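PDB 3EKI: high affinity transport system protein p37, which serves as the extracytoplasmic binding lipoprotein of a high-affinity transport system and binds thiamine diphosphate. Local coordinates for residues F152-E157 and K176-I181; G217-K222 and I304-E309; G247-K252 and K289-D294; E263-N268 and A334-N339. All coordinates share one frame; numbering follows the deposited sequence.

Contact 1: F152-E157 and K176-I181; sequences FVFDKE and KEINKI
F154 and E177 bring the two backbones nearest, with 5.8 Å between F154 CA and E177 CA. F154 sits in a type I beta turn running from F152 to D155. The turn is closed by D155 N bonding to F152 O and starts at F152, the last residue of strand 141-152. The other segment is the middle of helix 170-184, where E177, I178 and I181 meet the turn. The F154 side chain carries most of the contact. Its CG stands between the backbone N and the carbonyl carbon (chi1 54°), and the ring reaches across to the helix. I178 CG1 lies over one face, 3.6 Å from the ring centroid, in a CH-pi contact. F152 CB lies over the opposite face. This is loop-to-helix packing in one part of a periplasmic-binding-protein-type fold, with the F154 side chain about 11 Å from the bound thiamine diphosphate. I181 CD1 meets the ring edge, 3.6 Å from F154 CD1, and also touches V153 CG2 at 3.7 Å. E177 adds its CB against F154 CB. Its carboxylate turns to its own helix, where OE1 forms a salt bridge with K180 NZ at 3.1 Å, weak as a hydrogen bond.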
loop_
_atom_site.group_PDB
_atom_site.type_symbol
_atom_site.label_atom_id
_atom_site.label_comp_id
_atom_site.label_asym_id
_atom_site.label_seq_id
_atom_site.Cartn_x
_atom_site.Cartn_y
_atom_site.Cartn_z
ATOM N N PHE A 152 5.156 8.633 7.505
ATOM C CA PHE A 152 6.542 8.390 7.853
ATOM C C PHE A 152 7.209 9.707 8.249
ATOM O O PHE A 152 6.895 10.781 7.713
ATOM C CB PHE A 152 7.245 7.799 6.642
ATOM C CG PHE A 152 6.935 6.381 6.236
ATOM C CD1 PHE A 152 7.084 5.287 7.076
ATOM C CD2 PHE A 152 6.472 6.146 4.947
ATOM C CE1 PHE A 152 6.812 4.006 6.628
ATOM C CE2 PHE A 152 6.215 4.871 4.486
ATOM C CZ PHE A 152 6.382 3.795 5.336
ATOM N N VAL A 153 8.153 9.631 9.187
ATOM C CA VAL A 153 8.856 10.842 9.575
ATOM C C VAL A 153 9.582 11.499 8.405
ATOM O O VAL A 153 9.772 12.706 8.501
ATOM C CB VAL A 153 9.852 10.564 10.699
ATOM C CG1 VAL A 153 9.021 10.209 11.939
ATOM C CG2 VAL A 153 10.813 9.467 10.351
ATOM N N PHE A 154 9.908 10.735 7.380
ATOM C CA PHE A 154 10.618 11.228 6.191
ATOM C C PHE A 154 9.706 11.582 5.020
ATOM O O PHE A 154 10.173 11.957 3.925
ATOM C CB PHE A 154 11.667 10.180 5.805
ATOM C CG PHE A 154 11.146 8.767 5.618
ATOM C CD1 PHE A 154 11.333 7.800 6.585
ATOM C CD2 PHE A 154 10.437 8.399 4.476
ATOM C CE1 PHE A 154 10.843 6.508 6.491
ATOM C CE2 PHE A 154 9.954 7.108 4.361
ATOM C CZ PHE A 154 10.156 6.165 5.334
ATOM N N ASP A 155 8.378 11.514 5.125
ATOM C CA ASP A 155 7.487 11.805 3.987
ATOM C C ASP A 155 6.117 12.260 4.491
ATOM O O ASP A 155 5.107 11.566 4.344
ATOM C CB ASP A 155 7.364 10.568 3.113
ATOM C CG ASP A 155 6.579 10.684 1.831
ATOM O OD1 ASP A 155 6.333 11.811 1.343
ATOM O OD2 ASP A 155 6.210 9.619 1.277
ATOM N N LYS A 156 6.067 13.457 5.072
ATOM C CA LYS A 156 4.825 13.975 5.659
ATOM C C LYS A 156 4.019 14.902 4.738
ATOM O O LYS A 156 2.923 15.340 5.090
ATOM C CB LYS A 156 5.121 14.687 6.982
ATOM C CG LYS A 156 5.992 13.886 7.936
ATOM C CD LYS A 156 6.104 14.572 9.290
ATOM C CE LYS A 156 7.228 13.975 10.118
ATOM N NZ LYS A 156 6.970 14.104 11.580
ATOM N N GLU A 157 4.569 15.193 3.565
ATOM C CA GLU A 157 3.950 16.061 2.588
ATOM C C GLU A 157 3.664 15.347 1.268
ATOM O O GLU A 157 4.535 14.847 0.537
ATOM C CB GLU A 157 4.857 17.272 2.332
ATOM C CG GLU A 157 4.492 18.515 3.106
ATOM C CD GLU A 157 5.565 19.589 3.102
ATOM O OE1 GLU A 157 6.601 19.464 2.419
ATOM O OE2 GLU A 157 5.382 20.600 3.816
ATOM N N LYS A 176 17.159 10.341 0.456
ATOM C CA LYS A 176 18.307 10.589 1.333
ATOM C C LYS A 176 17.882 10.553 2.792
ATOM O O LYS A 176 18.665 10.075 3.621
ATOM C CB LYS A 176 18.975 11.900 0.913
ATOM C CG LYS A 176 19.646 11.745 -0.447
ATOM C CD LYS A 176 20.127 13.040 -1.055
ATOM C CE LYS A 176 21.130 12.804 -2.172
ATOM N NZ LYS A 176 22.538 12.899 -1.693
ATOM N N GLU A 177 16.685 10.984 3.119
ATOM C CA GLU A 177 16.176 10.901 4.491
ATOM C C GLU A 177 15.945 9.455 4.895
ATOM O O GLU A 177 16.176 9.042 6.034
ATOM C CB GLU A 177 14.907 11.728 4.588
ATOM C CG GLU A 177 15.112 13.234 4.457
ATOM C CD GLU A 177 15.494 13.729 5.857
ATOM O OE1 GLU A 177 16.699 13.733 6.171
ATOM O OE2 GLU A 177 14.562 14.070 6.619
ATOM N N ILE A 178 15.468 8.618 3.973
ATOM C CA ILE A 178 15.325 7.194 4.222
ATOM C C ILE A 178 16.686 6.572 4.526
ATOM O O ILE A 178 16.835 5.754 5.431
ATOM C CB ILE A 178 14.644 6.492 3.033
ATOM C CG1 ILE A 178 13.178 6.908 2.902
ATOM C CG2 ILE A 178 14.786 4.991 3.102
ATOM C CD1 ILE A 178 12.494 6.433 1.641
ATOM N N ASN A 179 17.716 6.962 3.768
ATOM C CA ASN A 179 19.043 6.389 3.970
ATOM C C ASN A 179 19.628 6.775 5.320
ATOM O O ASN A 179 20.360 5.944 5.882
ATOM C CB ASN A 179 19.976 6.814 2.820
ATOM C CG ASN A 179 19.588 6.059 1.552
ATOM O OD1 ASN A 179 18.997 4.989 1.653
ATOM N ND2 ASN A 179 19.940 6.598 0.394
ATOM N N LYS A 180 19.305 7.961 5.825
ATOM C CA LYS A 180 19.759 8.384 7.141
ATOM C C LYS A 180 19.151 7.497 8.222
ATOM O O LYS A 180 19.737 7.319 9.291
ATOM C CB LYS A 180 19.391 9.848 7.392
ATOM C CG LYS A 180 18.980 10.148 8.824
ATOM C CD LYS A 180 19.366 11.562 9.224
ATOM C CE LYS A 180 20.297 12.192 8.201
ATOM N NZ LYS A 180 19.547 12.901 7.128
ATOM N N ILE A 181 17.976 6.941 7.942
ATOM C CA ILE A 181 17.317 6.059 8.894
ATOM C C ILE A 181 17.656 4.607 8.730
ATOM O O ILE A 181 17.720 3.830 9.705
ATOM C CB ILE A 181 15.778 6.291 8.783
ATOM C CG1 ILE A 181 15.325 7.589 9.456
ATOM C CG2 ILE A 181 14.973 5.124 9.311
ATOM C CD1 ILE A 181 13.915 7.984 9.042
#

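Contact 2: G217-K222 and I304-E309; sequences GMIWIK and IAFSEE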
loop_
_atom_site.group_PDB
_atom_site.type_symbol
_atom_site.label_atom_id
_atom_site.label_comp_id
_atom_site.label_asym_id
_atom_site.label_seq_id
_atom_site.Cartn_x
_atom_site.Cartn_y
_atom_site.Cartn_z
ATOM N N GLY A 217 5.916 4.313 -3.972
ATOM C CA GLY A 217 6.895 3.286 -4.167
ATOM C C GLY A 217 8.302 3.887 -3.984
ATOM O O GLY A 217 8.445 5.072 -3.692
ATOM N N MET A 218 9.272 2.996 -4.142
ATOM C CA MET A 218 10.663 3.466 -4.050
ATOM C C MET A 218 11.546 2.549 -4.866
ATOM O O MET A 218 11.205 1.399 -5.122
ATOM C CB MET A 218 11.133 3.508 -2.614
ATOM C CG MET A 218 11.244 2.177 -1.920
ATOM S SD MET A 218 11.796 2.331 -0.216
ATOM C CE MET A 218 13.490 2.827 -0.445
ATOM N N ILE A 219 12.691 3.072 -5.276
ATOM C CA ILE A 219 13.686 2.296 -5.986
ATOM C C ILE A 219 14.938 2.168 -5.100
ATOM O O ILE A 219 15.442 3.211 -4.711
ATOM C CB ILE A 219 14.070 2.937 -7.332
ATOM C CG1 ILE A 219 12.855 3.095 -8.257
ATOM C CG2 ILE A 219 15.187 2.171 -8.022
ATOM C CD1 ILE A 219 13.067 3.804 -9.560
ATOM N N TRP A 220 15.328 0.942 -4.875
ATOM C CA TRP A 220 16.532 0.561 -4.162
ATOM C C TRP A 220 17.646 0.221 -5.143
ATOM O O TRP A 220 17.393 -0.288 -6.222
ATOM C CB TRP A 220 16.306 -0.681 -3.329
ATOM C CG TRP A 220 15.322 -0.631 -2.229
ATOM C CD1 TRP A 220 13.983 -0.944 -2.305
ATOM C CD2 TRP A 220 15.552 -0.244 -0.867
ATOM N NE1 TRP A 220 13.386 -0.783 -1.081
ATOM C CE2 TRP A 220 14.327 -0.353 -0.179
ATOM C CE3 TRP A 220 16.690 0.177 -0.163
ATOM C CZ2 TRP A 220 14.183 -0.059 1.170
ATOM C CZ3 TRP A 220 16.522 0.467 1.181
ATOM C CH2 TRP A 220 15.294 0.353 1.840
ATOM N N ILE A 221 18.883 0.460 -4.689
ATOM C CA ILE A 221 20.090 -0.012 -5.341
ATOM C C ILE A 221 20.970 -0.722 -4.322
ATOM O O ILE A 221 20.897 -0.432 -3.132
ATOM C CB ILE A 221 20.824 1.126 -6.058
ATOM C CG1 ILE A 221 21.301 2.241 -5.147
ATOM C CG2 ILE A 221 19.902 1.672 -7.176
ATOM C CD1 ILE A 221 22.199 3.259 -5.842
ATOM N N LYS A 222 21.745 -1.679 -4.856
ATOM C CA LYS A 222 22.592 -2.498 -3.981
ATOM C C LYS A 222 23.910 -2.786 -4.674
ATOM O O LYS A 222 23.882 -3.054 -5.867
ATOM C CB LYS A 222 21.912 -3.807 -3.629
ATOM C CG LYS A 222 22.763 -4.795 -2.873
ATOM C CD LYS A 222 22.845 -6.186 -3.375
ATOM C CE LYS A 222 22.685 -6.483 -4.838
ATOM N NZ LYS A 222 22.825 -7.902 -5.168
ATOM N N ILE A 304 18.996 -3.537 -8.561
ATOM C CA ILE A 304 17.945 -2.540 -8.438
ATOM C C ILE A 304 16.667 -3.240 -7.996
ATOM O O ILE A 304 16.464 -4.366 -8.461
ATOM C CB ILE A 304 17.782 -1.803 -9.772
ATOM C CG1 ILE A 304 19.086 -1.098 -10.201
ATOM C CG2 ILE A 304 16.615 -0.838 -9.754
ATOM C CD1 ILE A 304 19.170 -0.939 -11.703
ATOM N N ALA A 305 15.875 -2.632 -7.128
ATOM C CA ALA A 305 14.614 -3.259 -6.753
ATOM C C ALA A 305 13.528 -2.232 -6.470
ATOM O O ALA A 305 13.786 -1.125 -5.992
ATOM C CB ALA A 305 14.758 -4.161 -5.540
ATOM N N PHE A 306 12.287 -2.627 -6.793
ATOM C CA PHE A 306 11.134 -1.798 -6.488
ATOM C C PHE A 306 10.447 -2.272 -5.209
ATOM O O PHE A 306 10.371 -3.484 -5.017
ATOM C CB PHE A 306 10.128 -1.874 -7.626
ATOM C CG PHE A 306 10.606 -1.479 -9.004
ATOM C CD1 PHE A 306 11.763 -0.720 -9.162
ATOM C CD2 PHE A 306 9.872 -1.851 -10.122
ATOM C CE1 PHE A 306 12.167 -0.367 -10.442
ATOM C CE2 PHE A 306 10.300 -1.515 -11.379
ATOM C CZ PHE A 306 11.436 -0.744 -11.539
ATOM N N SER A 307 9.965 -1.314 -4.416
ATOM C CA SER A 307 9.124 -1.699 -3.282
ATOM C C SER A 307 8.241 -0.548 -2.874
ATOM O O SER A 307 8.361 0.589 -3.333
ATOM C CB SER A 307 9.965 -2.132 -2.083
ATOM O OG SER A 307 10.461 -0.984 -1.422
ATOM N N GLU A 308 7.314 -0.865 -1.952
ATOM C CA GLU A 308 6.614 0.191 -1.259
ATOM C C GLU A 308 7.613 1.071 -0.519
ATOM O O GLU A 308 8.560 0.542 0.060
ATOM C CB GLU A 308 5.651 -0.423 -0.229
ATOM C CG GLU A 308 4.723 -1.504 -0.732
ATOM C CD GLU A 308 5.275 -2.901 -0.609
ATOM O OE1 GLU A 308 4.436 -3.839 -0.512
ATOM O OE2 GLU A 308 6.518 -3.085 -0.605
ATOM N N GLU A 309 7.385 2.365 -0.533
ATOM C CA GLU A 309 8.183 3.260 0.301
ATOM C C GLU A 309 8.151 2.762 1.740
ATOM O O GLU A 309 7.106 2.507 2.329
ATOM C CB GLU A 309 7.694 4.689 0.202
ATOM C CG GLU A 309 8.475 5.627 1.114
ATOM C CD GLU A 309 7.943 7.037 1.147
ATOM O OE1 GLU A 309 6.770 7.254 1.545
ATOM O OE2 GLU A 309 8.729 7.939 0.789
#
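M218 and S307, with W220 and A305, are the hydrogen-bonded pairs of two antiparallel strands in the five-stranded mixed sheet. The strand axes approach to 4.5 Å and their directions differ by 150°. W220 N bonds to A305 O nearly straight, with 175° at the hydrogen. Two non-hydrogen-bonded pairs, I219 with F306 and I221 with I304, put their side chains on one face. There I219 stands beside I304 and F306 and points the same way as they do. Its CG2 branch fits against I304 CG2 at 3.8 Å, and its CG1 branch lies obliquely against the F306 ring, 4.1 Å from CD1. L266 of helix 256-269 packs on F306 from this side.

On the other face the large W220 indole stands beside small A305. W220 CB passes A305 CB at 4.4 Å, and the ring edge runs on to S307. M218 fills the space over one indole face: a bend at chi3 (-70°) lays its CE above the ring, toward the rim. M218 CG rests on S307 OG at 3.3 Å, and F182 meets the indole from helix 170-184.

S307 OG is buried and both accepts and donates. W220 NE1 gives it a hydrogen bond of 3.0 Å, close to the indole plane, and S307 OG gives one of 2.9 Å to E308 O. The first bond fixes the turn of the indole. The second ties it to the backbone of E308, whose side chain lies by thiamine diphosphate and forms a salt bridge with K258. The polar chain therefore probably helps set the strand end beside the ligand.

Contact 3: G247-K252 and K289-D294; sequences GILHGK and KQKSAD
H250 lies against the backbone of K289 and Q290, with one ring face over K289 O and Q290 CA. H250 CD2 comes within 3.2 Å of K289 O, and CE1 reaches Q290 CB at 3.8 Å. The ring and the Q290 amide are turned 64° apart. On the other face of the sheet, L249 and K289 run side by side, with L249 CD2 3.8 Å from K289 CB. The same CD2 also nears K291 CB, while CD1 approaches S292 O.

Beneath these side chains is a short parallel ladder. K289 N bonds to I248 O, H250 N to K289 O and K291 N to H250 O, each at 3.1 Å. Q290 CG lies 3.4 Å from H250 O, and farther out the flat Q290 amide lies beside K252 CG. Q290 and K252 are exposed at this rim.

The two strands belong to a beta-alpha-beta crossover, with helices 256-269 and 277-283 in the connection. Strand 288-290 is the outermost strand of the sheet, and 248-250 lies between it and 304-308. L249 is backed by F302 and L296, and H250 by F306. G247, with a positive phi of 97°, is the first residue to leave the helical angles and leads into strand 248-250.

H250 ND1 donates to G251 O at 2.7 Å, with the acceptor close to the ring plane. The bond is nearly straight, at 165°. It restrains the ring rotation and implies that ND1 carries a hydrogen. The imidazole is thus held by its own chain, and its contact with the neighbouring strand is one of packing.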
loop_
_atom_site.group_PDB
_atom_site.type_symbol
_atom_site.label_atom_id
_atom_site.label_comp_id
_atom_site.label_asym_id
_atom_site.label_seq_id
_atom_site.Cartn_x
_atom_site.Cartn_y
_atom_site.Cartn_z
ATOM N N GLY A 247 20.230 -5.087 -13.486
ATOM C CA GLY A 247 19.247 -6.086 -13.095
ATOM C C GLY A 247 18.192 -5.497 -12.182
ATOM O O GLY A 247 18.511 -5.026 -11.091
ATOM N N ILE A 248 16.930 -5.545 -12.611
ATOM C CA ILE A 248 15.846 -4.958 -11.842
ATOM C C ILE A 248 14.873 -5.998 -11.299
ATOM O O ILE A 248 14.285 -6.782 -12.051
ATOM C CB ILE A 248 15.081 -3.975 -12.736
ATOM C CG1 ILE A 248 15.920 -2.806 -13.239
ATOM C CG2 ILE A 248 13.831 -3.476 -12.017
ATOM C CD1 ILE A 248 15.258 -1.961 -14.306
ATOM N N LEU A 249 14.702 -5.977 -9.994
ATOM C CA LEU A 249 13.660 -6.749 -9.315
ATOM C C LEU A 249 12.391 -5.919 -9.206
ATOM O O LEU A 249 12.458 -4.727 -8.909
ATOM C CB LEU A 249 14.066 -7.113 -7.909
ATOM C CG LEU A 249 15.307 -7.947 -7.672
ATOM C CD1 LEU A 249 15.390 -8.297 -6.188
ATOM C CD2 LEU A 249 15.309 -9.214 -8.523
ATOM N N HIS A 250 11.245 -6.557 -9.427
ATOM C CA HIS A 250 9.977 -5.871 -9.460
ATOM C C HIS A 250 8.863 -6.784 -8.967
ATOM O O HIS A 250 9.093 -7.985 -8.821
ATOM C CB HIS A 250 9.736 -5.444 -10.928
ATOM C CG HIS A 250 9.757 -6.619 -11.855
ATOM N ND1 HIS A 250 8.603 -7.355 -12.064
ATOM C CD2 HIS A 250 10.699 -7.255 -12.587
ATOM C CE1 HIS A 250 8.841 -8.360 -12.893
ATOM N NE2 HIS A 250 10.128 -8.329 -13.238
ATOM N N GLY A 251 7.674 -6.230 -8.755
ATOM C CA GLY A 251 6.489 -7.041 -8.455
ATOM C C GLY A 251 5.721 -7.358 -9.726
ATOM O O GLY A 251 6.174 -7.248 -10.878
ATOM N N LYS A 252 4.466 -7.795 -9.537
ATOM C CA LYS A 252 3.642 -8.100 -10.703
ATOM C C LYS A 252 3.329 -6.844 -11.488
ATOM O O LYS A 252 3.268 -5.729 -10.961
ATOM C CB LYS A 252 2.326 -8.740 -10.240
ATOM C CG LYS A 252 2.496 -10.083 -9.554
ATOM C CD LYS A 252 1.172 -10.849 -9.531
ATOM C CE LYS A 252 1.306 -12.153 -8.754
ATOM N NZ LYS A 252 0.279 -12.273 -7.683
ATOM N N LYS A 289 13.577 -9.641 -12.913
ATOM C CA LYS A 289 13.109 -10.787 -12.136
ATOM C C LYS A 289 12.038 -10.338 -11.153
ATOM O O LYS A 289 12.120 -9.248 -10.580
ATOM C CB LYS A 289 14.259 -11.453 -11.394
ATOM C CG LYS A 289 13.885 -12.772 -10.733
ATOM C CD LYS A 289 15.090 -13.332 -9.984
ATOM C CE LYS A 289 16.047 -13.973 -10.995
ATOM N NZ LYS A 289 15.473 -15.283 -11.429
ATOM N N GLN A 290 11.022 -11.179 -10.980
ATOM C CA GLN A 290 9.935 -10.829 -10.059
ATOM C C GLN A 290 10.219 -11.399 -8.678
ATOM O O GLN A 290 10.099 -12.615 -8.443
ATOM C CB GLN A 290 8.570 -11.307 -10.585
ATOM C CG GLN A 290 7.389 -10.814 -9.759
ATOM C CD GLN A 290 6.101 -11.578 -9.962
ATOM O OE1 GLN A 290 5.592 -11.630 -11.072
ATOM N NE2 GLN A 290 5.574 -12.181 -8.913
ATOM N N LYS A 291 10.609 -10.521 -7.770
ATOM C CA LYS A 291 10.990 -10.859 -6.412
ATOM C C LYS A 291 10.819 -9.639 -5.508
ATOM O O LYS A 291 10.930 -8.510 -5.984
ATOM C CB LYS A 291 12.446 -11.305 -6.286
ATOM C CG LYS A 291 12.916 -12.469 -7.113
ATOM C CD LYS A 291 12.881 -13.787 -6.382
ATOM C CE LYS A 291 13.921 -13.857 -5.274
ATOM N NZ LYS A 291 13.719 -15.104 -4.466
ATOM N N SER A 292 10.595 -9.866 -4.220
ATOM C CA SER A 292 10.514 -8.789 -3.247
ATOM C C SER A 292 11.862 -8.107 -3.071
ATOM O O SER A 292 12.884 -8.781 -3.072
ATOM C CB SER A 292 10.031 -9.352 -1.904
ATOM O OG SER A 292 10.016 -8.357 -0.896
ATOM N N ALA A 293 11.859 -6.801 -2.895
ATOM C CA ALA A 293 13.072 -6.030 -2.681
ATOM C C ALA A 293 13.823 -6.513 -1.457
ATOM O O ALA A 293 15.055 -6.410 -1.376
ATOM C CB ALA A 293 12.733 -4.559 -2.599
ATOM N N ASP A 294 13.143 -7.107 -0.471
ATOM C CA ASP A 294 13.957 -7.496 0.693
ATOM C C ASP A 294 14.823 -8.720 0.405
ATOM O O ASP A 294 15.613 -9.078 1.292
ATOM C CB ASP A 294 13.128 -7.674 1.950
ATOM C CG ASP A 294 12.031 -8.698 1.899
ATOM O OD1 ASP A 294 12.020 -9.562 1.002
ATOM O OD2 ASP A 294 11.132 -8.640 2.775
#

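Contact 4: E263-N268 and A334-N339; sequences ETILKN and ALIVTN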
loop_
_atom_site.group_PDB
_atom_site.type_symbol
_atom_site.label_atom_id
_atom_site.label_comp_id
_atom_site.label_asym_id
_atom_site.label_seq_id
_atom_site.Cartn_x
_atom_site.Cartn_y
_atom_site.Cartn_z
ATOM N N GLU A 263 7.967 2.441 -12.822
ATOM C CA GLU A 263 8.040 2.569 -14.277
ATOM C C GLU A 263 7.909 4.016 -14.704
ATOM O O GLU A 263 8.655 4.531 -15.549
ATOM C CB GLU A 263 6.955 1.717 -14.946
ATOM C CG GLU A 263 6.737 2.003 -16.436
ATOM C CD GLU A 263 5.710 1.043 -16.979
ATOM O OE1 GLU A 263 5.955 0.321 -17.949
ATOM O OE2 GLU A 263 4.594 0.995 -16.396
ATOM N N THR A 264 6.950 4.761 -14.144
ATOM C CA THR A 264 6.770 6.170 -14.436
ATOM C C THR A 264 8.019 6.997 -14.120
ATOM O O THR A 264 8.433 7.824 -14.945
ATOM C CB THR A 264 5.590 6.753 -13.621
ATOM O OG1 THR A 264 4.384 6.108 -14.056
ATOM C CG2 THR A 264 5.386 8.231 -13.877
ATOM N N ILE A 265 8.618 6.794 -12.946
ATOM C CA ILE A 265 9.843 7.546 -12.633
ATOM C C ILE A 265 10.977 7.274 -13.636
ATOM O O ILE A 265 11.651 8.207 -14.082
ATOM C CB ILE A 265 10.298 7.208 -11.207
ATOM C CG1 ILE A 265 9.300 7.658 -10.120
ATOM C CG2 ILE A 265 11.661 7.792 -10.904
ATOM C CD1 ILE A 265 8.866 9.106 -10.224
ATOM N N LEU A 266 11.170 6.015 -13.992
ATOM C CA LEU A 266 12.195 5.592 -14.946
ATOM C C LEU A 266 11.948 6.152 -16.322
ATOM O O LEU A 266 12.888 6.593 -16.990
ATOM C CB LEU A 266 12.280 4.059 -14.982
ATOM C CG LEU A 266 12.765 3.379 -13.704
ATOM C CD1 LEU A 266 12.793 1.867 -13.832
ATOM C CD2 LEU A 266 14.147 3.877 -13.297
ATOM N N LYS A 267 10.686 6.142 -16.751
ATOM C CA LYS A 267 10.342 6.773 -18.014
ATOM C C LYS A 267 10.548 8.271 -18.002
ATOM O O LYS A 267 11.058 8.840 -18.987
ATOM C CB LYS A 267 8.879 6.437 -18.367
ATOM C CG LYS A 267 8.442 7.002 -19.712
ATOM C CD LYS A 267 8.095 5.859 -20.664
ATOM C CE LYS A 267 6.698 5.309 -20.430
ATOM N NZ LYS A 267 6.693 3.957 -19.796
ATOM N N ASN A 268 10.204 8.973 -16.925
ATOM C CA ASN A 268 10.368 10.405 -16.816
ATOM C C ASN A 268 11.846 10.792 -16.719
ATOM O O ASN A 268 12.222 11.890 -17.138
ATOM C CB ASN A 268 9.605 10.955 -15.613
ATOM C CG ASN A 268 8.100 10.902 -15.875
ATOM O OD1 ASN A 268 7.687 10.666 -17.014
ATOM N ND2 ASN A 268 7.294 11.100 -14.845
ATOM N N ALA A 334 18.319 3.549 -0.711
ATOM C CA ALA A 334 17.299 4.165 -1.525
ATOM C C ALA A 334 17.927 5.086 -2.572
ATOM O O ALA A 334 18.792 5.903 -2.238
ATOM C CB ALA A 334 16.342 4.949 -0.641
ATOM N N LEU A 335 17.452 4.972 -3.802
ATOM C CA LEU A 335 17.836 5.879 -4.876
ATOM C C LEU A 335 16.878 7.039 -5.046
ATOM O O LEU A 335 17.249 8.218 -5.108
ATOM C CB LEU A 335 17.962 5.071 -6.167
ATOM C CG LEU A 335 18.214 5.896 -7.438
ATOM C CD1 LEU A 335 19.616 6.436 -7.442
ATOM C CD2 LEU A 335 17.905 5.004 -8.634
ATOM N N ILE A 336 15.572 6.733 -5.108
ATOM C CA ILE A 336 14.552 7.733 -5.306
ATOM C C ILE A 336 13.203 7.111 -4.918
ATOM O O ILE A 336 13.088 5.885 -5.015
ATOM C CB ILE A 336 14.512 8.246 -6.752
ATOM C CG1 ILE A 336 13.694 9.512 -6.978
ATOM C CG2 ILE A 336 14.083 7.142 -7.705
ATOM C CD1 ILE A 336 13.937 10.197 -8.300
ATOM N N VAL A 337 12.280 7.941 -4.454
ATOM C CA VAL A 337 10.912 7.424 -4.257
ATOM C C VAL A 337 10.062 7.795 -5.463
ATOM O O VAL A 337 10.543 8.388 -6.443
ATOM C CB VAL A 337 10.266 7.900 -2.958
ATOM C CG1 VAL A 337 11.160 7.410 -1.803
ATOM C CG2 VAL A 337 10.033 9.386 -2.884
ATOM N N THR A 338 8.778 7.469 -5.442
ATOM C CA THR A 338 7.917 7.778 -6.575
ATOM C C THR A 338 6.936 8.897 -6.239
ATOM O O THR A 338 6.934 9.452 -5.154
ATOM C CB THR A 338 7.107 6.558 -7.038
ATOM O OG1 THR A 338 6.063 6.271 -6.068
ATOM C CG2 THR A 338 7.952 5.298 -7.158
ATOM N N ASN A 339 6.080 9.220 -7.209
ATOM C CA ASN A 339 4.953 10.113 -7.039
ATOM C C ASN A 339 3.926 9.389 -6.156
ATOM O O ASN A 339 3.969 8.170 -6.057
ATOM C CB ASN A 339 4.353 10.507 -8.377
ATOM C CG ASN A 339 5.281 11.275 -9.294
ATOM O OD1 ASN A 339 6.141 12.011 -8.830
ATOM N ND2 ASN A 339 5.082 11.089 -10.595
#
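I265 of helix 256-269 packs against T338 and I336, on strand 331-337 and the residues that follow, at the edge of the mixed sheet. This is helix-on-sheet packing of an alpha/beta lobe. The strand has a classic beta bulge, in which L335 and I336 both face I219 of the neighbouring strand. The tight part is almost all I265. Its CG1 sits 3.8 Å from T338 CA, and the two side chains cross at about a right angle. Its CG2 touches I336 CG2 at 4.1 Å. A second torsion of -51° turns CD1 along the chain to N339 N, also 4.1 Å away. W235 and L171 close round I265 and I336 from two other helices.

The looser part lies one residue back on the helix. T264 CG2 gets only to 4.4 Å from N339 ND2, and no hydrogen bond joins the two segments. The polar ends are held elsewhere. T264 OG1 bonds to I402 O, and N339 uses its amide for Y162 N and A401 O. E263 and K267, on the more exposed side of the helix, make no contact with the strand.

T338 OG1 gives a 2.8 Å hydrogen bond to N339 O and receives one from G217 N. V337 O has no polar partner in the model. It is buried here against carbon, with I265 CG1 3.9 Å away.

How the contacts relate
Contacts 2, 3 and 4 share one mixed sheet, and contact 1 lies against it. Contact 2 is the buried centre. Its strand 304-308 bonds to strand 248-250 of contact 3, and its strand 217-223 bonds to the bulged strand of contact 4. Contacts 2 and 3 both rest on backbone ladders, one antiparallel and one parallel, but contact 3 opens to solvent at the sheet edge. Contacts 1 and 4 have no hydrogen bond between their segments. Contact 1 depends on a phenylalanine ring against isoleucines, contact 4 on one isoleucine against the strand. Contact 4 is buried, while contact 1 is partly open. N179 of contact 1 probably bonds to A334 of contact 4, and F152 packs on E309 of contact 2.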